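Local atomic coordinates of protein-glutamine gamma-glutamyltransferase 2 (Pagrus major, PDB entry 1G0D), a protein that probably catalyses calcium-dependent cross-linking of proteins, joining peptide-bound glutamine to lysine or to other primary amines. Residues A[34-46]-A[91-103]. Numbering follows the deposited sequence.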
loop_
_atom_site.group_PDB
_atom_site.type_symbol
_atom_site.label_atom_id
_atom_site.label_comp_id
_atom_site.label_asym_id
_atom_site.label_seq_id
_atom_site.Cartn_x
_atom_site.Cartn_y
_atom_site.Cartn_z
ATOM N N VAL A 34 24.700 -4.957 0.528
ATOM C CA VAL A 34 25.018 -4.451 1.850
ATOM C C VAL A 34 24.085 -3.333 2.374
ATOM O O VAL A 34 23.410 -2.715 1.582
ATOM C CB VAL A 34 26.505 -4.013 1.677
ATOM C CG1 VAL A 34 26.749 -2.569 2.119
ATOM C CG2 VAL A 34 27.406 -5.071 2.289
ATOM N N ARG A 35 24.016 -3.085 3.686
ATOM C CA ARG A 35 23.193 -1.975 4.235
ATOM C C ARG A 35 24.170 -0.923 4.828
ATOM O O ARG A 35 25.251 -1.287 5.278
ATOM C CB ARG A 35 22.221 -2.483 5.303
ATOM C CG ARG A 35 21.317 -3.592 4.784
ATOM C CD ARG A 35 20.091 -3.811 5.645
ATOM N NE ARG A 35 19.199 -4.816 5.064
ATOM C CZ ARG A 35 18.023 -4.573 4.454
ATOM N NH1 ARG A 35 17.556 -3.338 4.295
ATOM N NH2 ARG A 35 17.284 -5.588 4.025
ATOM N N ARG A 36 23.813 0.362 4.819
ATOM C CA ARG A 36 24.706 1.437 5.293
ATOM C C ARG A 36 24.967 1.586 6.777
ATOM O O ARG A 36 24.147 1.227 7.596
ATOM C CB ARG A 36 24.235 2.792 4.755
ATOM C CG ARG A 36 23.033 3.343 5.428
ATOM C CD ARG A 36 22.315 4.388 4.548
ATOM N NE ARG A 36 21.322 5.159 5.319
ATOM C CZ ARG A 36 20.826 6.343 4.953
ATOM N NH1 ARG A 36 21.212 6.913 3.827
ATOM N NH2 ARG A 36 19.988 6.996 5.750
ATOM N N GLY A 37 26.124 2.132 7.117
ATOM C CA GLY A 37 26.461 2.333 8.512
ATOM C C GLY A 37 26.971 1.081 9.200
ATOM O O GLY A 37 27.321 1.121 10.379
ATOM N N GLN A 38 27.018 -0.025 8.454
ATOM C CA GLN A 38 27.463 -1.338 8.940
ATOM C C GLN A 38 28.635 -1.813 8.057
ATOM O O GLN A 38 28.534 -1.857 6.833
ATOM C CB GLN A 38 26.288 -2.312 8.850
ATOM C CG GLN A 38 26.530 -3.669 9.451
ATOM C CD GLN A 38 25.332 -4.590 9.313
ATOM O OE1 GLN A 38 24.195 -4.142 9.419
ATOM N NE2 GLN A 38 25.583 -5.890 9.068
ATOM N N PRO A 39 29.745 -2.223 8.671
ATOM C CA PRO A 39 30.898 -2.668 7.897
ATOM C C PRO A 39 30.744 -3.968 7.155
ATOM O O PRO A 39 29.934 -4.811 7.530
ATOM C CB PRO A 39 31.996 -2.769 8.942
ATOM C CG PRO A 39 31.258 -3.147 10.177
ATOM C CD PRO A 39 29.983 -2.340 10.113
ATOM N N PHE A 40 31.523 -4.128 6.087
ATOM C CA PHE A 40 31.500 -5.370 5.336
ATOM C C PHE A 40 32.943 -5.791 4.994
ATOM O O PHE A 40 33.805 -4.938 4.835
ATOM C CB PHE A 40 30.556 -5.281 4.098
ATOM C CG PHE A 40 30.839 -4.148 3.113
ATOM C CD1 PHE A 40 30.375 -2.859 3.344
ATOM C CD2 PHE A 40 31.513 -4.398 1.909
ATOM C CE1 PHE A 40 30.585 -1.830 2.392
ATOM C CE2 PHE A 40 31.722 -3.393 0.969
ATOM C CZ PHE A 40 31.256 -2.107 1.220
ATOM N N SER A 41 33.231 -7.097 4.943
ATOM C CA SER A 41 34.598 -7.560 4.659
ATOM C C SER A 41 34.741 -8.395 3.404
ATOM O O SER A 41 34.032 -9.373 3.216
ATOM C CB SER A 41 35.133 -8.382 5.815
ATOM O OG SER A 41 34.948 -7.699 7.019
ATOM N N ILE A 42 35.696 -8.017 2.573
ATOM C CA ILE A 42 35.946 -8.700 1.320
ATOM C C ILE A 42 37.418 -9.053 1.336
ATOM O O ILE A 42 38.148 -8.541 2.173
ATOM C CB ILE A 42 35.601 -7.752 0.117
ATOM C CG1 ILE A 42 36.553 -6.549 0.085
ATOM C CG2 ILE A 42 34.125 -7.214 0.264
ATOM C CD1 ILE A 42 36.648 -5.846 -1.279
ATOM N N THR A 43 37.868 -9.920 0.442
ATOM C CA THR A 43 39.284 -10.285 0.418
ATOM C C THR A 43 39.940 -10.116 -0.943
ATOM O O THR A 43 39.291 -10.227 -1.965
ATOM C CB THR A 43 39.498 -11.735 0.797
ATOM O OG1 THR A 43 38.468 -12.540 0.196
ATOM C CG2 THR A 43 39.486 -11.886 2.292
ATOM N N LEU A 44 41.233 -9.851 -0.931
ATOM C CA LEU A 44 42.027 -9.710 -2.134
ATOM C C LEU A 44 42.891 -10.951 -2.133
ATOM O O LEU A 44 43.790 -11.040 -1.286
ATOM C CB LEU A 44 43.015 -8.569 -2.010
ATOM C CG LEU A 44 42.785 -7.125 -2.339
ATOM C CD1 LEU A 44 44.069 -6.542 -2.866
ATOM C CD2 LEU A 44 41.688 -7.013 -3.331
ATOM N N GLN A 45 42.645 -11.914 -3.025
ATOM C CA GLN A 45 43.524 -13.088 -3.081
ATOM C C GLN A 45 44.738 -12.699 -3.903
ATOM O O GLN A 45 44.622 -12.381 -5.078
ATOM C CB GLN A 45 42.848 -14.282 -3.729
ATOM C CG GLN A 45 43.312 -15.581 -3.112
ATOM C CD GLN A 45 43.746 -16.608 -4.150
ATOM O OE1 GLN A 45 42.900 -17.257 -4.777
ATOM N NE2 GLN A 45 45.073 -16.772 -4.335
ATOM N N CYS A 46 45.902 -12.703 -3.271
ATOM C CA CYS A 46 47.141 -12.329 -3.935
ATOM C C CYS A 46 48.028 -13.508 -4.375
ATOM O O CYS A 46 47.919 -14.634 -3.874
ATOM C CB CYS A 46 47.924 -11.370 -3.043
ATOM S SG CYS A 46 47.037 -9.823 -2.715
ATOM N N ASP A 91 47.481 -15.718 2.307
ATOM C CA ASP A 91 47.898 -15.297 0.994
ATOM C C ASP A 91 46.876 -14.317 0.412
ATOM O O ASP A 91 46.887 -14.039 -0.787
ATOM C CB ASP A 91 48.153 -16.511 0.068
ATOM C CG ASP A 91 47.080 -17.591 0.174
ATOM O OD1 ASP A 91 46.268 -17.570 1.148
ATOM O OD2 ASP A 91 47.062 -18.466 -0.734
ATOM N N GLU A 92 46.002 -13.792 1.275
ATOM C CA GLU A 92 45.006 -12.796 0.890
ATOM C C GLU A 92 44.941 -11.587 1.855
ATOM O O GLU A 92 45.398 -11.651 2.990
ATOM C CB GLU A 92 43.642 -13.457 0.752
ATOM C CG GLU A 92 43.210 -14.344 1.875
ATOM C CD GLU A 92 42.266 -15.444 1.392
ATOM O OE1 GLU A 92 41.033 -15.257 1.380
ATOM O OE2 GLU A 92 42.767 -16.517 1.014
ATOM N N ILE A 93 44.424 -10.462 1.383
ATOM C CA ILE A 93 44.311 -9.279 2.235
ATOM C C ILE A 93 42.813 -9.053 2.564
ATOM O O ILE A 93 41.984 -8.944 1.670
ATOM C CB ILE A 93 44.874 -8.029 1.525
ATOM C CG1 ILE A 93 46.331 -8.236 1.198
ATOM C CG2 ILE A 93 44.803 -6.826 2.423
ATOM C CD1 ILE A 93 46.956 -7.064 0.455
ATOM N N LEU A 94 42.496 -9.011 3.857
ATOM C CA LEU A 94 41.132 -8.803 4.360
ATOM C C LEU A 94 40.896 -7.301 4.415
ATOM O O LEU A 94 41.579 -6.578 5.145
ATOM C CB LEU A 94 40.987 -9.389 5.762
ATOM C CG LEU A 94 39.682 -10.053 6.261
ATOM C CD1 LEU A 94 39.381 -9.302 7.517
ATOM C CD2 LEU A 94 38.456 -10.029 5.313
ATOM N N LEU A 95 39.909 -6.839 3.656
ATOM C CA LEU A 95 39.609 -5.431 3.584
ATOM C C LEU A 95 38.232 -5.223 4.169
ATOM O O LEU A 95 37.258 -5.685 3.610
ATOM C CB LEU A 95 39.605 -5.010 2.124
ATOM C CG LEU A 95 40.714 -4.264 1.360
ATOM C CD1 LEU A 95 42.055 -4.118 2.110
ATOM C CD2 LEU A 95 40.892 -5.024 0.083
ATOM N N THR A 96 38.143 -4.551 5.308
ATOM C CA THR A 96 36.844 -4.282 5.919
ATOM C C THR A 96 36.445 -2.862 5.571
ATOM O O THR A 96 37.096 -1.922 6.014
ATOM C CB THR A 96 36.915 -4.390 7.422
ATOM O OG1 THR A 96 37.417 -5.681 7.768
ATOM C CG2 THR A 96 35.544 -4.200 8.017
ATOM N N LEU A 97 35.391 -2.709 4.774
ATOM C CA LEU A 97 34.926 -1.387 4.364
ATOM C C LEU A 97 33.929 -0.913 5.386
ATOM O O LEU A 97 33.035 -1.659 5.788
ATOM C CB LEU A 97 34.230 -1.424 2.999
ATOM C CG LEU A 97 34.885 -1.475 1.605
ATOM C CD1 LEU A 97 35.061 -0.074 1.159
ATOM C CD2 LEU A 97 36.201 -2.224 1.593
ATOM N N HIS A 98 34.096 0.333 5.803
ATOM C CA HIS A 98 33.201 0.980 6.771
ATOM C C HIS A 98 32.474 2.131 6.044
ATOM O O HIS A 98 33.096 3.026 5.505
ATOM C CB HIS A 98 34.005 1.543 7.949
ATOM C CG HIS A 98 34.492 0.506 8.908
ATOM N ND1 HIS A 98 33.739 0.071 9.979
ATOM C CD2 HIS A 98 35.652 -0.192 8.951
ATOM C CE1 HIS A 98 34.418 -0.850 10.638
ATOM N NE2 HIS A 98 35.582 -1.028 10.035
ATOM N N SER A 99 31.158 2.107 6.023
ATOM C CA SER A 99 30.433 3.136 5.312
ATOM C C SER A 99 29.712 4.004 6.302
ATOM O O SER A 99 29.319 3.517 7.350
ATOM C CB SER A 99 29.392 2.495 4.383
ATOM O OG SER A 99 28.259 2.004 5.103
ATOM N N PRO A 100 29.528 5.302 5.987
ATOM C CA PRO A 100 28.808 6.166 6.935
ATOM C C PRO A 100 27.331 5.765 6.965
ATOM O O PRO A 100 26.846 5.088 6.058
ATOM C CB PRO A 100 28.996 7.572 6.370
ATOM C CG PRO A 100 29.276 7.365 4.893
ATOM C CD PRO A 100 29.967 6.029 4.781
ATOM N N ALA A 101 26.633 6.159 8.018
ATOM C CA ALA A 101 25.212 5.866 8.135
ATOM C C ALA A 101 24.386 6.826 7.238
ATOM O O ALA A 101 23.157 6.699 7.175
ATOM C CB ALA A 101 24.763 5.969 9.601
ATOM N N ASN A 102 25.043 7.788 6.574
ATOM C CA ASN A 102 24.346 8.684 5.663
ATOM C C ASN A 102 24.770 8.346 4.240
ATOM O O ASN A 102 24.591 9.135 3.317
ATOM C CB ASN A 102 24.628 10.164 5.961
ATOM C CG ASN A 102 26.093 10.505 5.915
ATOM O OD1 ASN A 102 26.938 9.627 5.779
ATOM N ND2 ASN A 102 26.412 11.795 6.038
ATOM N N ALA A 103 25.315 7.150 4.058
ATOM C CA ALA A 103 25.750 6.724 2.742
ATOM C C ALA A 103 24.616 6.762 1.677
ATOM O O ALA A 103 23.439 6.515 1.977
ATOM C CB ALA A 103 26.316 5.347 2.854
HETATM O O HOH W 1 27.933 -0.692 4.485
#
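Arg36 NH1 donates to Ala103 O at 2.9 Å, near the guanidinium plane. Ala101 O lies over one face of the same group. The guanidinium also forms a salt bridge with Asp141 and a bond to Ser210 O. This contact is in the N-terminal beta-sandwich domain of the transglutaminase, away from the catalytic centre. With an alanine in place of Arg36, Asp141 is likely to lose this charge partner and Ala103 O this donor. Gly37 N, in the type II turn from Arg35 to Gln38, donates to Ser99 OG at 2.9 Å. Ser99 OG in turn donates to a water, which bridges to Arg35 O and Gln38 O. Beyond the turn, strands 40-46 and 92-98 run antiparallel at the middle of a four-stranded sheet. Paired backbone bonds join Phe40 to Leu97, Ile42 to Leu95 and Leu44 to Ile93. On the face of Ser41, its OG shares a 3.3 Å hydrogen bond with Thr96 OG1. On the other face, Leu44 CG packs on Leu95 CD2 at 3.7 Å. Phe40 CG sits between the backbone N and carbonyl carbon (chi1 56°), which lays the ring over Leu97. There Leu97 CB makes a CH-pi contact, 3.7 Å from the Phe40 ring centroid.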